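Local structure of prophage MuSo2, 43 kDa tail protein (Shewanella oneidensis, 3CDD) at residues V190-G195 and T303-I308; A52-I57 and I89-S94; T118-A123 and L178-A183. The protein probably forms, as a trimer, part of the baseplate of a Mu-like contractile phage tail. All coordinates share one frame; numbering follows the deposited sequence.

Contact 2 (52-57 with 89-94) comes first along the chain, contact 3 (118-123 with 178-183) next and contact 1 (190-195 with 303-308) last, so each closes before the following one opens. Contact 2 belongs to the GpP-like N-terminal domain, and contact 3 to the gp44-like second domain. In contact 1, segment 303-308 falls in the GpP fourth domain. Centres of contacts 1 and 3 lie 29 Å apart, with nearest atoms about 7 Å apart, and strand 192-193 follows strand 178-181 in the chain; the centre of contact 2 is 38 Å from that of contact 3 and 39 Å from that of contact 1. Contacts 1 and 2 each reach a neighbouring subunit of the trimer, whereas contact 3 is internal to its chain.

Contact 1 of 3, residues V190-G195 and T303-I308; sequences VSLILG and TLVPVI
Val305 turns CG2 anti to its backbone N (chi1 70° for CG1), while Leu192 sets CG beside its own N (chi1 -69°), and these torsions bring Leu192 CG to 3.9 Å from Val305 CG2. The two side chains cross at a slant. Val190 lies alongside Val305, pointing the same way, and its carbonyl O approaches Val305 CG2 closely, at 3.0 Å. Ser191 OG rests against the Pro306 ring, 3.3 Å from CG.

The backbones run parallel, pairing Leu192 with Val307 and Ile193 with Ile308. Leu192 N donates to Pro306 O (3.0 Å), and Leu194 N to Ile308 O (3.1 Å). Between these two bonds Ile308 N reaches Leu192 O at 3.2 Å. Just ahead of the paired residues, a water donates to Val190 O (2.9 Å) and weakly to Leu304 O.

Asn197 bonds to Ser191 O through ND2 and to Ile193 N through OD1. Leu192 and Val307 share a sheet face and pack on Tyr285 of strand 281-288, while antiparallel strand 317-328 flanks 304-309 and Leu194 packs on Tyr50 of a neighbouring subunit.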
loop_
_atom_site.group_PDB
_atom_site.type_symbol
_atom_site.label_atom_id
_atom_site.label_comp_id
_atom_site.label_asym_id
_atom_site.label_seq_id
_atom_site.Cartn_x
_atom_site.Cartn_y
_atom_site.Cartn_z
ATOM N N VAL A 190 -6.767 21.486 31.708
ATOM C CA VAL A 190 -5.808 22.313 30.997
ATOM C C VAL A 190 -6.405 22.719 29.645
ATOM O O VAL A 190 -7.245 22.004 29.085
ATOM C CB VAL A 190 -4.467 21.523 30.800
ATOM C CG1 VAL A 190 -4.680 20.298 29.896
ATOM C CG2 VAL A 190 -3.334 22.408 30.268
ATOM N N SER A 191 -5.960 23.863 29.130
ATOM C CA SER A 191 -6.258 24.275 27.762
ATOM C C SER A 191 -5.013 24.180 26.900
ATOM O O SER A 191 -3.892 24.301 27.402
ATOM C CB SER A 191 -6.775 25.713 27.745
ATOM O OG SER A 191 -7.993 25.807 28.444
ATOM N N LEU A 192 -5.216 23.946 25.608
ATOM C CA LEU A 192 -4.159 24.063 24.636
ATOM C C LEU A 192 -4.279 25.439 23.970
ATOM O O LEU A 192 -5.168 25.663 23.141
ATOM C CB LEU A 192 -4.263 22.936 23.598
ATOM C CG LEU A 192 -3.969 21.503 24.073
ATOM C CD1 LEU A 192 -4.612 20.463 23.125
ATOM C CD2 LEU A 192 -2.453 21.247 24.146
ATOM N N ILE A 193 -3.375 26.341 24.338
ATOM C CA ILE A 193 -3.449 27.746 23.940
ATOM C C ILE A 193 -2.247 28.114 23.072
ATOM O O ILE A 193 -1.098 28.098 23.539
ATOM C CB ILE A 193 -3.520 28.694 25.192
ATOM C CG1 ILE A 193 -4.645 28.264 26.129
ATOM C CG2 ILE A 193 -3.715 30.160 24.768
ATOM C CD1 ILE A 193 -4.469 28.701 27.597
ATOM N N LEU A 194 -2.530 28.398 21.797
ATOM C CA LEU A 194 -1.564 28.977 20.865
ATOM C C LEU A 194 -0.825 30.166 21.487
ATOM O O LEU A 194 -1.448 31.174 21.868
ATOM C CB LEU A 194 -2.281 29.407 19.578
ATOM C CG LEU A 194 -1.501 30.105 18.466
ATOM C CD1 LEU A 194 -0.320 29.271 18.050
ATOM C CD2 LEU A 194 -2.411 30.313 17.286
ATOM N N GLY A 195 0.496 30.030 21.603
ATOM C CA GLY A 195 1.331 31.044 22.252
ATOM C C GLY A 195 1.645 30.791 23.723
ATOM O O GLY A 195 2.418 31.545 24.341
ATOM N N THR A 303 -10.587 12.817 27.528
ATOM C CA THR A 303 -10.785 13.971 28.385
ATOM C C THR A 303 -10.949 15.190 27.500
ATOM O O THR A 303 -10.493 15.198 26.339
ATOM C CB THR A 303 -9.637 14.196 29.413
ATOM O OG1 THR A 303 -8.371 14.199 28.753
ATOM C CG2 THR A 303 -9.644 13.122 30.531
ATOM N N LEU A 304 -11.617 16.209 28.037
ATOM C CA LEU A 304 -11.933 17.404 27.274
ATOM C C LEU A 304 -10.900 18.503 27.543
ATOM O O LEU A 304 -10.478 18.723 28.701
ATOM C CB LEU A 304 -13.355 17.907 27.627
ATOM C CG LEU A 304 -14.609 17.107 27.228
ATOM C CD1 LEU A 304 -15.842 17.768 27.803
ATOM C CD2 LEU A 304 -14.755 16.979 25.717
ATOM N N VAL A 305 -10.521 19.193 26.467
ATOM C CA VAL A 305 -9.493 20.224 26.517
ATOM C C VAL A 305 -9.934 21.453 25.679
ATOM O O VAL A 305 -10.191 21.326 24.485
ATOM C CB VAL A 305 -8.120 19.616 26.075
ATOM C CG1 VAL A 305 -8.107 19.294 24.578
ATOM C CG2 VAL A 305 -6.982 20.533 26.432
ATOM N N PRO A 306 -10.101 22.634 26.314
ATOM C CA PRO A 306 -10.363 23.793 25.442
ATOM C C PRO A 306 -9.226 24.035 24.436
ATOM O O PRO A 306 -8.058 23.832 24.738
ATOM C CB PRO A 306 -10.490 24.974 26.424
ATOM C CG PRO A 306 -10.857 24.359 27.735
ATOM C CD PRO A 306 -10.126 23.010 27.745
ATOM N N VAL A 307 -9.571 24.432 23.228
ATOM C CA VAL A 307 -8.545 24.659 22.207
ATOM C C VAL A 307 -8.772 26.084 21.696
ATOM O O VAL A 307 -9.876 26.412 21.274
ATOM C CB VAL A 307 -8.572 23.541 21.114
ATOM C CG1 VAL A 307 -7.627 23.837 19.926
ATOM C CG2 VAL A 307 -8.232 22.171 21.736
ATOM N N ILE A 308 -7.760 26.945 21.851
ATOM C CA ILE A 308 -7.767 28.297 21.255
ATOM C C ILE A 308 -6.624 28.362 20.249
ATOM O O ILE A 308 -5.454 28.403 20.635
ATOM C CB ILE A 308 -7.589 29.441 22.298
ATOM C CG1 ILE A 308 -8.396 29.174 23.578
ATOM C CG2 ILE A 308 -7.935 30.805 21.662
ATOM C CD1 ILE A 308 -8.232 30.253 24.676
HETATM O O HOH W 1 -9.617 21.252 30.669
#

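Contact 2 of 3, residues A52-I57 and I89-S94; sequences AFIEPI and ITISVS
Residues 52-57, part of the connection between strands 34-42 and 62-67 in the GpP-like N-terminal region, cover one face of strand 88-97, where Phe53, Ile54 and Ile57 meet Ile89, Ile91 and Val93. Phe53 CE1 lies 3.5 Å from Ile89 CG2, and the two side chains pass alongside one another, pointing opposite ways. The approach to the ring is oblique. By contrast, Ile91 CG1 sits near the ring plane at its edge, 4.3 Å from Phe53 CZ. Phe53 carries CG between its backbone N and carbonyl carbon (chi1 52°), which brings the ring nearer the strand although its CB does not aim there.

Ile54 and Ile91 meet tip to tip: Ile54 CD1 to Ile91 CD1 is 3.5 Å, tighter than usual carbon contact. At the end of the segment, Ile57 and Val93 cross at about a right angle, with Val93 CG1 3.8 Å from Ile57 CB.

The alternation of a beta strand explains the pattern: Ile89, Ile91 and Val93 direct CB toward 52-57, whereas Thr90 and Ser92 direct theirs away. The two segments run the same way to within 3°, but the closest CA pairs remain 7.5 Å (Ile57 to Val93) and 7.7 Å (Ala52 to Ile89) apart. The irregular segment therefore overlies the strand through side chains instead of joining its sheet edge, and strand 88-97 makes its backbone pairs with 34-42 and 70-84.

Tyr41 meets the Phe53 ring with planes inclined at about 45°, and Trp19 touches both Ile57 and Ile91. At the Ala52 end, Ile311 of a neighbouring subunit packs on Ala52 and Ile89.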
loop_
_atom_site.group_PDB
_atom_site.type_symbol
_atom_site.label_atom_id
_atom_site.label_comp_id
_atom_site.label_asym_id
_atom_site.label_seq_id
_atom_site.Cartn_x
_atom_site.Cartn_y
_atom_site.Cartn_z
ATOM N N ALA A 52 28.393 -7.413 23.255
ATOM C CA ALA A 52 26.987 -7.654 23.600
ATOM C C ALA A 52 26.744 -7.350 25.082
ATOM O O ALA A 52 27.552 -7.720 25.929
ATOM C CB ALA A 52 26.595 -9.101 23.275
ATOM N N PHE A 53 25.632 -6.676 25.376
ATOM C CA PHE A 53 25.413 -6.071 26.696
ATOM C C PHE A 53 24.215 -6.643 27.462
ATOM O O PHE A 53 24.379 -7.109 28.587
ATOM C CB PHE A 53 25.352 -4.522 26.614
ATOM C CG PHE A 53 24.380 -3.991 25.585
ATOM C CD1 PHE A 53 24.826 -3.619 24.321
ATOM C CD2 PHE A 53 23.022 -3.842 25.888
ATOM C CE1 PHE A 53 23.934 -3.118 23.372
ATOM C CE2 PHE A 53 22.115 -3.350 24.948
ATOM C CZ PHE A 53 22.567 -2.983 23.685
ATOM N N ILE A 54 23.024 -6.613 26.866
ATOM C CA ILE A 54 21.849 -7.226 27.508
ATOM C C ILE A 54 21.441 -8.543 26.878
ATOM O O ILE A 54 21.633 -8.771 25.679
ATOM C CB ILE A 54 20.592 -6.303 27.565
ATOM C CG1 ILE A 54 20.027 -6.033 26.168
ATOM C CG2 ILE A 54 20.884 -5.004 28.323
ATOM C CD1 ILE A 54 18.535 -6.220 26.094
ATOM N N GLU A 55 20.873 -9.406 27.714
ATOM C CA GLU A 55 20.251 -10.638 27.267
ATOM C C GLU A 55 18.957 -10.248 26.546
ATOM O O GLU A 55 18.282 -9.314 26.974
ATOM C CB GLU A 55 19.976 -11.533 28.483
ATOM C CG GLU A 55 19.158 -12.768 28.200
ATOM C CD GLU A 55 19.535 -13.916 29.099
ATOM O OE1 GLU A 55 20.663 -14.445 28.930
ATOM O OE2 GLU A 55 18.708 -14.289 29.966
ATOM N N PRO A 56 18.643 -10.918 25.423
ATOM C CA PRO A 56 17.413 -10.586 24.703
ATOM C C PRO A 56 16.156 -10.422 25.578
ATOM O O PRO A 56 16.034 -11.048 26.622
ATOM C CB PRO A 56 17.246 -11.763 23.741
ATOM C CG PRO A 56 18.648 -12.205 23.445
ATOM C CD PRO A 56 19.419 -11.969 24.730
ATOM N N ILE A 57 15.259 -9.537 25.160
ATOM C CA ILE A 57 13.912 -9.512 25.691
ATOM C C ILE A 57 13.144 -10.473 24.788
ATOM O O ILE A 57 13.064 -10.279 23.579
ATOM C CB ILE A 57 13.289 -8.084 25.673
ATOM C CG1 ILE A 57 14.230 -7.082 26.357
ATOM C CG2 ILE A 57 11.918 -8.074 26.352
ATOM C CD1 ILE A 57 13.761 -5.630 26.298
ATOM N N ILE A 89 25.215 -1.602 17.981
ATOM C CA ILE A 89 24.248 -2.602 18.449
ATOM C C ILE A 89 22.941 -1.869 18.735
ATOM O O ILE A 89 22.907 -0.908 19.522
ATOM C CB ILE A 89 24.703 -3.392 19.705
ATOM C CG1 ILE A 89 26.007 -4.140 19.436
ATOM C CG2 ILE A 89 23.612 -4.408 20.133
ATOM C CD1 ILE A 89 26.670 -4.764 20.696
ATOM N N THR A 90 21.878 -2.311 18.073
ATOM C CA THR A 90 20.557 -1.737 18.255
ATOM C C THR A 90 19.637 -2.856 18.684
ATOM O O THR A 90 19.528 -3.880 17.992
ATOM C CB THR A 90 20.027 -1.155 16.935
ATOM O OG1 THR A 90 21.006 -0.267 16.387
ATOM C CG2 THR A 90 18.720 -0.411 17.132
ATOM N N ILE A 91 19.001 -2.676 19.835
ATOM C CA ILE A 91 17.932 -3.581 20.265
ATOM C C ILE A 91 16.642 -2.781 20.379
ATOM O O ILE A 91 16.648 -1.643 20.802
ATOM C CB ILE A 91 18.230 -4.264 21.613
ATOM C CG1 ILE A 91 18.400 -3.222 22.728
ATOM C CG2 ILE A 91 19.482 -5.151 21.524
ATOM C CD1 ILE A 91 17.667 -3.589 23.998
ATOM N N SER A 92 15.542 -3.345 19.918
ATOM C CA SER A 92 14.256 -2.711 20.134
ATOM C C SER A 92 13.208 -3.776 20.311
ATOM O O SER A 92 13.355 -4.911 19.812
ATOM C CB SER A 92 13.891 -1.677 19.039
ATOM O OG SER A 92 13.484 -2.219 17.803
ATOM N N VAL A 93 12.193 -3.431 21.102
ATOM C CA VAL A 93 10.982 -4.227 21.222
ATOM C C VAL A 93 9.793 -3.368 20.784
ATOM O O VAL A 93 9.827 -2.117 20.849
ATOM C CB VAL A 93 10.753 -4.723 22.671
ATOM C CG1 VAL A 93 11.761 -5.817 23.037
ATOM C CG2 VAL A 93 10.823 -3.558 23.671
ATOM N N SER A 94 8.763 -4.050 20.312
ATOM C CA SER A 94 7.481 -3.445 19.971
ATOM C C SER A 94 6.392 -4.314 20.581
ATOM O O SER A 94 6.632 -5.488 20.866
ATOM C CB SER A 94 7.317 -3.415 18.455
ATOM O OG SER A 94 6.297 -2.522 18.062
#

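Contact 3 of 3, residues T118-A123 and L178-A183; sequences TLTQIA and LVITRA
Ile180 supplies most of the strand's side of this contact, dividing its two branches between helix residues. Its CG2 meets Leu119 CD2 at 4.0 Å, the side chains reaching toward each other tip to tip, while CD1 extends to Ala123 CB at 4.2 Å and to Thr120 OG1 at 4.1 Å. With CG1 beside the backbone N (chi1 -54°), CD1 is carried to Ala123 and Thr120 while CG2, anti to that N, faces Leu119. Leu178, two residues earlier on the same strand face, adds CD2 at 4.2 Å from Ala123 CB.

The spacing follows from helix-on-strand packing within the gp44-like second domain. Helix 119-123 and strand 178-181 run nearly antiparallel (173° between axes), and the axes come within 10.7 Å. Leu119, Thr120 and Ala123 supply the helix surface; Leu178 and Ile180 supply the strand face.

Further out, the helix start is set by a capping box: Gln121 N donates to Thr118 OG1 at 3.2 Å, and Thr118 N returns a bond to Gln121 OE1 at 2.9 Å, in the plane of the amide carbonyl. Strand 178-181 is central in a three-stranded mixed sheet between 134-136 and 169-172, and Val134 touches both Ala123 and Ile180. Helix 155-164 packs on Leu119 and Ala123 through Leu162 and Leu159.

With 170 Å² buried in total and mainly methyl groups meeting, the two segments touch through apolar contacts, without a directional polar bond between them; the sheet neighbours and helix 155-164 complete the packing.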
loop_
_atom_site.group_PDB
_atom_site.type_symbol
_atom_site.label_atom_id
_atom_site.label_comp_id
_atom_site.label_asym_id
_atom_site.label_seq_id
_atom_site.Cartn_x
_atom_site.Cartn_y
_atom_site.Cartn_z
ATOM N N THR A 118 -26.389 -8.532 28.940
ATOM C CA THR A 118 -25.899 -7.206 28.603
ATOM C C THR A 118 -24.510 -7.283 27.952
ATOM O O THR A 118 -23.845 -8.334 27.973
ATOM C CB THR A 118 -25.827 -6.280 29.841
ATOM O OG1 THR A 118 -24.885 -6.811 30.784
ATOM C CG2 THR A 118 -27.203 -6.146 30.494
ATOM N N LEU A 119 -24.094 -6.161 27.361
ATOM C CA LEU A 119 -22.753 -5.999 26.841
ATOM C C LEU A 119 -21.710 -6.321 27.904
ATOM O O LEU A 119 -20.678 -6.948 27.608
ATOM C CB LEU A 119 -22.558 -4.561 26.330
ATOM C CG LEU A 119 -21.174 -4.117 25.818
ATOM C CD1 LEU A 119 -20.720 -4.968 24.632
ATOM C CD2 LEU A 119 -21.149 -2.624 25.476
ATOM N N THR A 120 -21.964 -5.881 29.132
ATOM C CA THR A 120 -21.020 -6.077 30.226
ATOM C C THR A 120 -20.905 -7.553 30.615
ATOM O O THR A 120 -19.799 -8.051 30.833
ATOM C CB THR A 120 -21.340 -5.180 31.471
ATOM O OG1 THR A 120 -21.271 -3.802 31.095
ATOM C CG2 THR A 120 -20.336 -5.429 32.630
ATOM N N GLN A 121 -22.030 -8.255 30.694
ATOM C CA GLN A 121 -21.966 -9.684 30.968
ATOM C C GLN A 121 -21.224 -10.438 29.860
ATOM O O GLN A 121 -20.395 -11.315 30.137
ATOM C CB GLN A 121 -23.358 -10.281 31.196
ATOM C CG GLN A 121 -24.014 -9.841 32.493
ATOM C CD GLN A 121 -25.502 -10.085 32.480
ATOM O OE1 GLN A 121 -26.184 -9.771 31.501
ATOM N NE2 GLN A 121 -26.018 -10.658 33.565
ATOM N N ILE A 122 -21.500 -10.096 28.608
ATOM C CA ILE A 122 -20.802 -10.763 27.510
ATOM C C ILE A 122 -19.282 -10.485 27.595
ATOM O O ILE A 122 -18.471 -11.405 27.521
ATOM C CB ILE A 122 -21.426 -10.433 26.119
ATOM C CG1 ILE A 122 -22.796 -11.115 26.001
ATOM C CG2 ILE A 122 -20.490 -10.864 24.982
ATOM C CD1 ILE A 122 -23.733 -10.482 25.002
ATOM N N ALA A 123 -18.915 -9.223 27.796
ATOM C CA ALA A 123 -17.503 -8.819 27.849
ATOM C C ALA A 123 -16.774 -9.524 28.990
ATOM O O ALA A 123 -15.640 -9.958 28.802
ATOM C CB ALA A 123 -17.363 -7.294 27.947
ATOM N N LEU A 178 -9.935 -3.854 29.747
ATOM C CA LEU A 178 -10.971 -3.372 28.812
ATOM C C LEU A 178 -11.904 -2.337 29.461
ATOM O O LEU A 178 -12.460 -2.585 30.539
ATOM C CB LEU A 178 -11.794 -4.539 28.272
ATOM C CG LEU A 178 -12.839 -4.177 27.213
ATOM C CD1 LEU A 178 -12.160 -3.767 25.907
ATOM C CD2 LEU A 178 -13.795 -5.322 26.980
ATOM N N VAL A 179 -12.061 -1.185 28.808
ATOM C CA VAL A 179 -12.931 -0.109 29.300
ATOM C C VAL A 179 -14.151 0.105 28.401
ATOM O O VAL A 179 -14.027 0.322 27.188
ATOM C CB VAL A 179 -12.191 1.251 29.488
ATOM C CG1 VAL A 179 -13.169 2.329 29.994
ATOM C CG2 VAL A 179 -11.033 1.117 30.444
ATOM N N ILE A 180 -15.330 0.046 29.022
ATOM C CA ILE A 180 -16.577 0.387 28.361
ATOM C C ILE A 180 -17.059 1.765 28.819
ATOM O O ILE A 180 -17.398 1.984 29.997
ATOM C CB ILE A 180 -17.668 -0.667 28.592
ATOM C CG1 ILE A 180 -17.162 -2.060 28.189
ATOM C CG2 ILE A 180 -18.942 -0.274 27.836
ATOM C CD1 ILE A 180 -18.084 -3.219 28.618
ATOM N N THR A 181 -17.085 2.694 27.875
ATOM C CA THR A 181 -17.388 4.073 28.213
ATOM C C THR A 181 -18.132 4.824 27.103
ATOM O O THR A 181 -18.610 4.227 26.133
ATOM C CB THR A 181 -16.088 4.793 28.657
ATOM O OG1 THR A 181 -16.410 6.069 29.214
ATOM C CG2 THR A 181 -15.083 4.940 27.489
ATOM N N ARG A 182 -18.271 6.130 27.282
ATOM C CA ARG A 182 -18.785 7.030 26.252
ATOM C C ARG A 182 -17.863 8.223 26.254
ATOM O O ARG A 182 -17.093 8.385 27.195
ATOM C CB ARG A 182 -20.216 7.503 26.585
ATOM C CG ARG A 182 -21.327 6.519 26.234
ATOM C CD ARG A 182 -22.691 7.161 26.547
ATOM N NE ARG A 182 -23.829 6.471 25.928
ATOM C CZ ARG A 182 -24.487 5.448 26.468
ATOM N NH1 ARG A 182 -24.129 4.971 27.654
ATOM N NH2 ARG A 182 -25.506 4.903 25.817
ATOM N N ALA A 183 -17.946 9.070 25.230
ATOM C CA ALA A 183 -17.201 10.331 25.217
ATOM C C ALA A 183 -17.377 11.053 26.549
ATOM O O ALA A 183 -18.502 11.306 26.975
ATOM C CB ALA A 183 -17.671 11.212 24.084
#